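Peptidase M28 (Shewanella amazonensis SB2B, PDB 3IIB) probably acts as a zinc-dependent carboxypeptidase or dipeptidase of the M28 family, carrying two zinc ions in its catalytic domain. Local coordinates at residues A53-L58 / I276-A281; K282-L287 / Q425-M430. All blocks are in the same frame, centred on the assembly; numbering follows the deposited sequence. Where two conformers were deposited one is given.

Both contacts draw on helix 267-285 and lie on the same side of the chain's centre, their own centres about 12 Å apart. They follow one another in series along the chain: interaction 1 pairs the end of helix 42-57 with the middle of helix 267-285, and interaction 2 then joins the C-terminal end of that helix to helix 413-432. Residues 53-58 and 282-287 also touch, Leu58 O lying 3.3 Å from Lys282 CE. The shared helix thus ties an early helix and a late one into the M28 peptidase fold. The Thr278 side chain of interaction 1 is about 11 Å from that of the zinc ligand His257, while interaction 2 lies away from the annotated sites.

Interaction 1 of 2, residues A53-L58 / I276-A281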
loop_
_atom_site.group_PDB
_atom_site.type_symbol
_atom_site.label_atom_id
_atom_site.label_comp_id
_atom_site.label_asym_id
_atom_site.label_seq_id
_atom_site.Cartn_x
_atom_site.Cartn_y
_atom_site.Cartn_z
ATOM N N ALA A 53 9.662 20.072 -24.145
ATOM C CA ALA A 53 10.976 19.577 -24.524
ATOM C C ALA A 53 10.828 18.166 -25.099
ATOM O O ALA A 53 11.472 17.831 -26.083
ATOM C CB ALA A 53 11.949 19.578 -23.296
ATOM N N LYS A 54 9.978 17.356 -24.473
ATOM C CA LYS A 54 9.830 15.984 -24.897
ATOM C C LYS A 54 9.261 15.919 -26.272
ATOM O O LYS A 54 9.740 15.160 -27.121
ATOM C CB LYS A 54 8.969 15.198 -23.901
ATOM C CG LYS A 54 8.809 13.707 -24.232
ATOM C CD LYS A 54 10.144 12.958 -24.095
ATOM C CE LYS A 54 10.730 13.002 -22.685
ATOM N NZ LYS A 54 12.004 12.214 -22.583
ATOM N N LEU A 55 8.211 16.693 -26.510
ATOM C CA LEU A 55 7.562 16.661 -27.816
ATOM C C LEU A 55 8.485 17.203 -28.888
ATOM O O LEU A 55 8.541 16.650 -29.985
ATOM C CB LEU A 55 6.235 17.418 -27.772
ATOM C CG LEU A 55 5.229 16.736 -26.837
ATOM C CD1 LEU A 55 4.094 17.669 -26.457
ATOM C CD2 LEU A 55 4.706 15.422 -27.405
ATOM N N GLN A 56 9.229 18.266 -28.573
ATOM C CA GLN A 56 10.225 18.758 -29.522
ATOM C C GLN A 56 11.286 17.714 -29.843
ATOM O O GLN A 56 11.701 17.553 -31.010
ATOM C CB GLN A 56 10.895 20.026 -28.985
ATOM C CG GLN A 56 9.951 21.215 -28.941
ATOM C CD GLN A 56 10.523 22.393 -28.195
ATOM O OE1 GLN A 56 11.411 22.246 -27.358
ATOM N NE2 GLN A 56 10.009 23.575 -28.488
ATOM N N SER A 57 11.715 16.991 -28.812
ATOM C CA SER A 57 12.768 16.016 -28.958
ATOM C C SER A 57 12.305 14.842 -29.829
ATOM O O SER A 57 13.106 14.143 -30.458
ATOM C CB SER A 57 13.261 15.511 -27.574
ATOM O OG SER A 57 12.421 14.441 -27.094
ATOM N N LEU A 58 10.998 14.593 -29.843
ATOM C CA LEU A 58 10.458 13.539 -30.670
ATOM C C LEU A 58 10.208 13.991 -32.112
ATOM O O LEU A 58 9.821 13.191 -32.956
ATOM C CB LEU A 58 9.162 12.999 -30.053
ATOM C CG LEU A 58 9.375 12.304 -28.710
ATOM C CD1 LEU A 58 8.040 12.044 -28.004
ATOM C CD2 LEU A 58 10.156 11.008 -28.937
ATOM N N ILE A 276 0.821 7.066 -23.728
ATOM C CA ILE A 276 0.085 6.290 -24.730
ATOM C C ILE A 276 -0.137 7.137 -25.962
ATOM O O ILE A 276 0.214 6.727 -27.085
ATOM C CB ILE A 276 -1.240 5.770 -24.148
ATOM C CG1 ILE A 276 -0.961 4.600 -23.210
ATOM C CG2 ILE A 276 -2.223 5.352 -25.269
ATOM C CD1 ILE A 276 -2.086 4.334 -22.170
ATOM N N VAL A 277 -0.721 8.332 -25.773
ATOM C CA VAL A 277 -1.049 9.178 -26.952
ATOM C C VAL A 277 0.200 9.766 -27.618
ATOM O O VAL A 277 0.283 9.805 -28.873
ATOM C CB VAL A 277 -2.127 10.251 -26.676
ATOM C CG1 VAL A 277 -3.444 9.577 -26.169
ATOM C CG2 VAL A 277 -1.642 11.356 -25.704
ATOM N N THR A 278 1.212 10.119 -26.830
ATOM C CA THR A 278 2.486 10.658 -27.398
ATOM C C THR A 278 3.239 9.592 -28.189
ATOM O O THR A 278 3.670 9.840 -29.317
ATOM C CB THR A 278 3.382 11.257 -26.328
ATOM O OG1 THR A 278 2.652 12.271 -25.630
ATOM C CG2 THR A 278 4.640 11.902 -26.951
ATOM N N ALA A 279 3.406 8.408 -27.599
ATOM C CA ALA A 279 4.061 7.307 -28.311
ATOM C C ALA A 279 3.299 6.894 -29.569
ATOM O O ALA A 279 3.919 6.678 -30.617
ATOM C CB ALA A 279 4.279 6.069 -27.386
ATOM N N ALA A 280 1.977 6.791 -29.483
ATOM C CA ALA A 280 1.144 6.448 -30.663
ATOM C C ALA A 280 1.375 7.450 -31.794
ATOM O O ALA A 280 1.579 7.065 -32.951
ATOM C CB ALA A 280 -0.345 6.359 -30.287
ATOM N N ALA A 281 1.362 8.733 -31.461
ATOM C CA ALA A 281 1.613 9.788 -32.448
ATOM C C ALA A 281 3.058 9.698 -33.026
ATOM O O ALA A 281 3.261 9.897 -34.227
ATOM C CB ALA A 281 1.308 11.186 -31.851
#
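Thr278 meets Leu55 and Leu58 where helix 42-57 packs on helix 267-285 of the M28 zinc-peptidase fold, and a single methyl carries the contact. Thr278 CG2 lies 3.5 Å from Leu55 CD2 and 3.6 Å from Leu58 CD1, so one threonine methyl is shared by two leucine branches. The approaches differ: Leu55 comes to Thr278 obliquely, whereas Leu58 stands nearly at a right angle to it. The threonine's first torsion (chi1 -56°) explains why carbon rather than oxygen faces the leucines. It sets CG2 anti to the backbone N and turns OG1 back beside that nitrogen, where the hydroxyl is hydrogen-bonded to Val274 O one turn earlier in its own helix. The polar end of this buried residue is thereby satisfied without a partner from helix 42-57. The join is small, 102 Å² in all, with the nearest CA atoms, those of Leu55 and Thr278, 7.9 Å apart. Neighbouring elements complete the apolar surroundings: Leu55 also touches Leu299 of strand 293-300, and helix 22-33 supplies Leu22 against Leu58 and Ile26 against Thr278. Within residues 53-58, Ser57 OG donates a hydrogen bond to Lys54 O at 2.8 Å. Lys54 O also accepts the backbone bond of Leu58 N at 3.1 Å, so two donors grip this one oxygen.

Interaction 2 of 2, residues K282-L287 / Q425-M430; sequences KHILDL and QFAWVM
Helix-helix packing within the M28 peptidase fold brings Ile284, near the C-terminal end of helix 267-285, and Leu287, just after it, against Ala427 and Trp428 of helix 413-432. Trp428 is central here, touched from two directions. Leu287 CD1 sits over one face of its six-membered ring, 3.8 Å from the centroid and 20° off the ring normal, a CH-pi contact displaced toward the rim. Ile284 CG2 comes instead to the ring's edge, close to its plane, 3.8 Å from Trp428 CE3. On the other branch of Ile284, CD1 rests against both the methyl of Ala427 (3.6 Å to CB) and the backbone N of Trp428. A chi1 of -177° places Trp428 CG opposite the backbone N and carries the indole out from helix 413-432, its benzo side meeting Leu287 and Ile284. The pyrrole end has a separate partner, NE1 being hydrogen-bonded to Asn6 OD1, while Val9 and Leu13 of helix 3-19 also touch this side chain. Without the indole, as with an alanine here, Leu287 CD1 would probably lose the aromatic face it covers, a gap would open beside Ile284 CG2, and Asn6 OD1 would lose its N-H partner. Across the two segments the 183 Å² interface depends on aliphatic and aromatic carbon, consistent with cohesion that comes mainly from dispersion and the burial of apolar surface, with the indole N-H satisfied by a third helix.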
loop_
_atom_site.group_PDB
_atom_site.type_symbol
_atom_site.label_atom_id
_atom_site.label_comp_id
_atom_site.label_asym_id
_atom_site.label_seq_id
_atom_site.Cartn_x
_atom_site.Cartn_y
_atom_site.Cartn_z
ATOM N N LYS A 282 4.051 9.383 -32.190
ATOM C CA LYS A 282 5.434 9.267 -32.643
ATOM C C LYS A 282 5.571 8.104 -33.610
ATOM O O LYS A 282 6.228 8.223 -34.624
ATOM C CB LYS A 282 6.383 9.076 -31.460
ATOM C CG LYS A 282 7.854 8.826 -31.825
ATOM C CD LYS A 282 8.436 9.923 -32.686
ATOM C CE LYS A 282 9.937 9.871 -32.691
ATOM N NZ LYS A 282 10.504 8.629 -33.294
ATOM N N HIS A 283 4.946 6.971 -33.295
ATOM C CA HIS A 283 4.990 5.857 -34.263
ATOM C C HIS A 283 4.407 6.267 -35.611
ATOM O O HIS A 283 4.862 5.800 -36.653
ATOM C CB HIS A 283 4.304 4.608 -33.716
ATOM C CG HIS A 283 5.043 3.994 -32.573
ATOM N ND1 HIS A 283 6.351 3.568 -32.677
ATOM C CD2 HIS A 283 4.684 3.793 -31.286
ATOM C CE1 HIS A 283 6.763 3.135 -31.495
ATOM N NE2 HIS A 283 5.760 3.239 -30.643
ATOM N N ILE A 284 3.362 7.080 -35.584
ATOM C CA ILE A 284 2.739 7.576 -36.822
ATOM C C ILE A 284 3.681 8.551 -37.545
ATOM O O ILE A 284 3.894 8.450 -38.781
ATOM C CB ILE A 284 1.351 8.178 -36.552
ATOM C CG1 ILE A 284 0.365 7.060 -36.213
ATOM C CG2 ILE A 284 0.876 9.029 -37.800
ATOM C CD1 ILE A 284 -1.008 7.542 -35.681
ATOM N N LEU A 285 4.291 9.437 -36.759
ATOM C CA LEU A 285 5.279 10.397 -37.277
ATOM C C LEU A 285 6.442 9.702 -37.977
ATOM O O LEU A 285 6.959 10.216 -39.012
ATOM C CB LEU A 285 5.791 11.313 -36.132
ATOM C CG LEU A 285 6.710 12.505 -36.449
ATOM C CD1 LEU A 285 5.976 13.588 -37.238
ATOM C CD2 LEU A 285 7.257 13.107 -35.109
ATOM N N ASP A 286 6.839 8.537 -37.439
ATOM C CA ASP A 286 7.880 7.689 -38.006
ATOM C C ASP A 286 7.524 7.048 -39.335
ATOM O O ASP A 286 8.412 6.542 -39.997
ATOM C CB ASP A 286 8.215 6.500 -37.084
ATOM C CG ASP A 286 8.922 6.896 -35.807
ATOM O OD1 ASP A 286 9.443 8.022 -35.739
ATOM O OD2 ASP A 286 8.943 6.046 -34.867
ATOM N N LEU A 287 6.247 6.987 -39.708
ATOM C CA LEU A 287 5.882 6.352 -40.980
ATOM C C LEU A 287 6.437 7.131 -42.149
ATOM O O LEU A 287 6.546 8.352 -42.091
ATOM C CB LEU A 287 4.385 6.300 -41.130
ATOM C CG LEU A 287 3.602 5.412 -40.183
ATOM C CD1 LEU A 287 2.113 5.734 -40.371
ATOM C CD2 LEU A 287 3.892 3.948 -40.470
ATOM N N GLN A 425 -3.319 2.717 -34.137
ATOM C CA GLN A 425 -4.275 2.254 -35.121
ATOM C C GLN A 425 -5.443 3.252 -35.239
ATOM O O GLN A 425 -5.858 3.630 -36.337
ATOM C CB GLN A 425 -4.844 0.873 -34.771
ATOM C CG GLN A 425 -3.803 -0.237 -34.815
ATOM C CD GLN A 425 -4.368 -1.633 -34.731
ATOM O OE1 GLN A 425 -5.423 -1.832 -34.145
ATOM N NE2 GLN A 425 -3.685 -2.602 -35.349
ATOM N N PHE A 426 -6.018 3.623 -34.092
ATOM C CA PHE A 426 -7.129 4.569 -34.091
ATOM C C PHE A 426 -6.755 5.873 -34.787
ATOM O O PHE A 426 -7.516 6.372 -35.637
ATOM C CB PHE A 426 -7.583 4.845 -32.646
ATOM C CG PHE A 426 -8.680 5.867 -32.530
ATOM C CD1 PHE A 426 -10.001 5.495 -32.697
ATOM C CD2 PHE A 426 -8.406 7.188 -32.188
ATOM C CE1 PHE A 426 -11.020 6.419 -32.551
ATOM C CE2 PHE A 426 -9.430 8.115 -32.074
ATOM C CZ PHE A 426 -10.726 7.736 -32.254
ATOM N N ALA A 427 -5.653 6.482 -34.383
ATOM C CA ALA A 427 -5.283 7.779 -34.925
ATOM C C ALA A 427 -4.980 7.636 -36.423
ATOM O O ALA A 427 -5.423 8.452 -37.200
ATOM C CB ALA A 427 -4.114 8.413 -34.180
ATOM N N TRP A 428 -4.307 6.564 -36.832
ATOM C CA TRP A 428 -4.036 6.375 -38.259
ATOM C C TRP A 428 -5.321 6.125 -39.061
ATOM O O TRP A 428 -5.581 6.785 -40.071
ATOM C CB TRP A 428 -3.020 5.268 -38.500
ATOM C CG TRP A 428 -2.730 5.149 -39.936
ATOM C CD1 TRP A 428 -3.203 4.220 -40.812
ATOM C CD2 TRP A 428 -1.944 6.059 -40.697
ATOM N NE1 TRP A 428 -2.749 4.493 -42.089
ATOM C CE2 TRP A 428 -1.965 5.614 -42.038
ATOM C CE3 TRP A 428 -1.223 7.210 -40.376
ATOM C CZ2 TRP A 428 -1.297 6.286 -43.044
ATOM C CZ3 TRP A 428 -0.582 7.895 -41.408
ATOM C CH2 TRP A 428 -0.624 7.421 -42.709
ATOM N N VAL A 429 -6.128 5.160 -38.652
ATOM C CA VAL A 429 -7.358 4.874 -39.364
ATOM C C VAL A 429 -8.269 6.111 -39.426
ATOM O O VAL A 429 -8.761 6.472 -40.508
ATOM C CB VAL A 429 -8.099 3.638 -38.771
ATOM C CG1 VAL A 429 -9.450 3.481 -39.416
ATOM C CG2 VAL A 429 -7.247 2.344 -39.001
HETATM N N MSE A 430 -8.432 6.821 -38.312
HETATM C CA MSE A 430 -9.279 7.987 -38.335
HETATM C C MSE A 430 -8.710 9.150 -39.163
HETATM O O MSE A 430 -9.486 9.865 -39.816
HETATM C CB MSE A 430 -9.589 8.489 -36.922
HETATM C CG MSE A 430 -10.382 7.536 -36.073
HETATM SE SE MSE A 430 -12.206 7.286 -36.713
HETATM C CE MSE A 430 -11.874 5.911 -37.560
#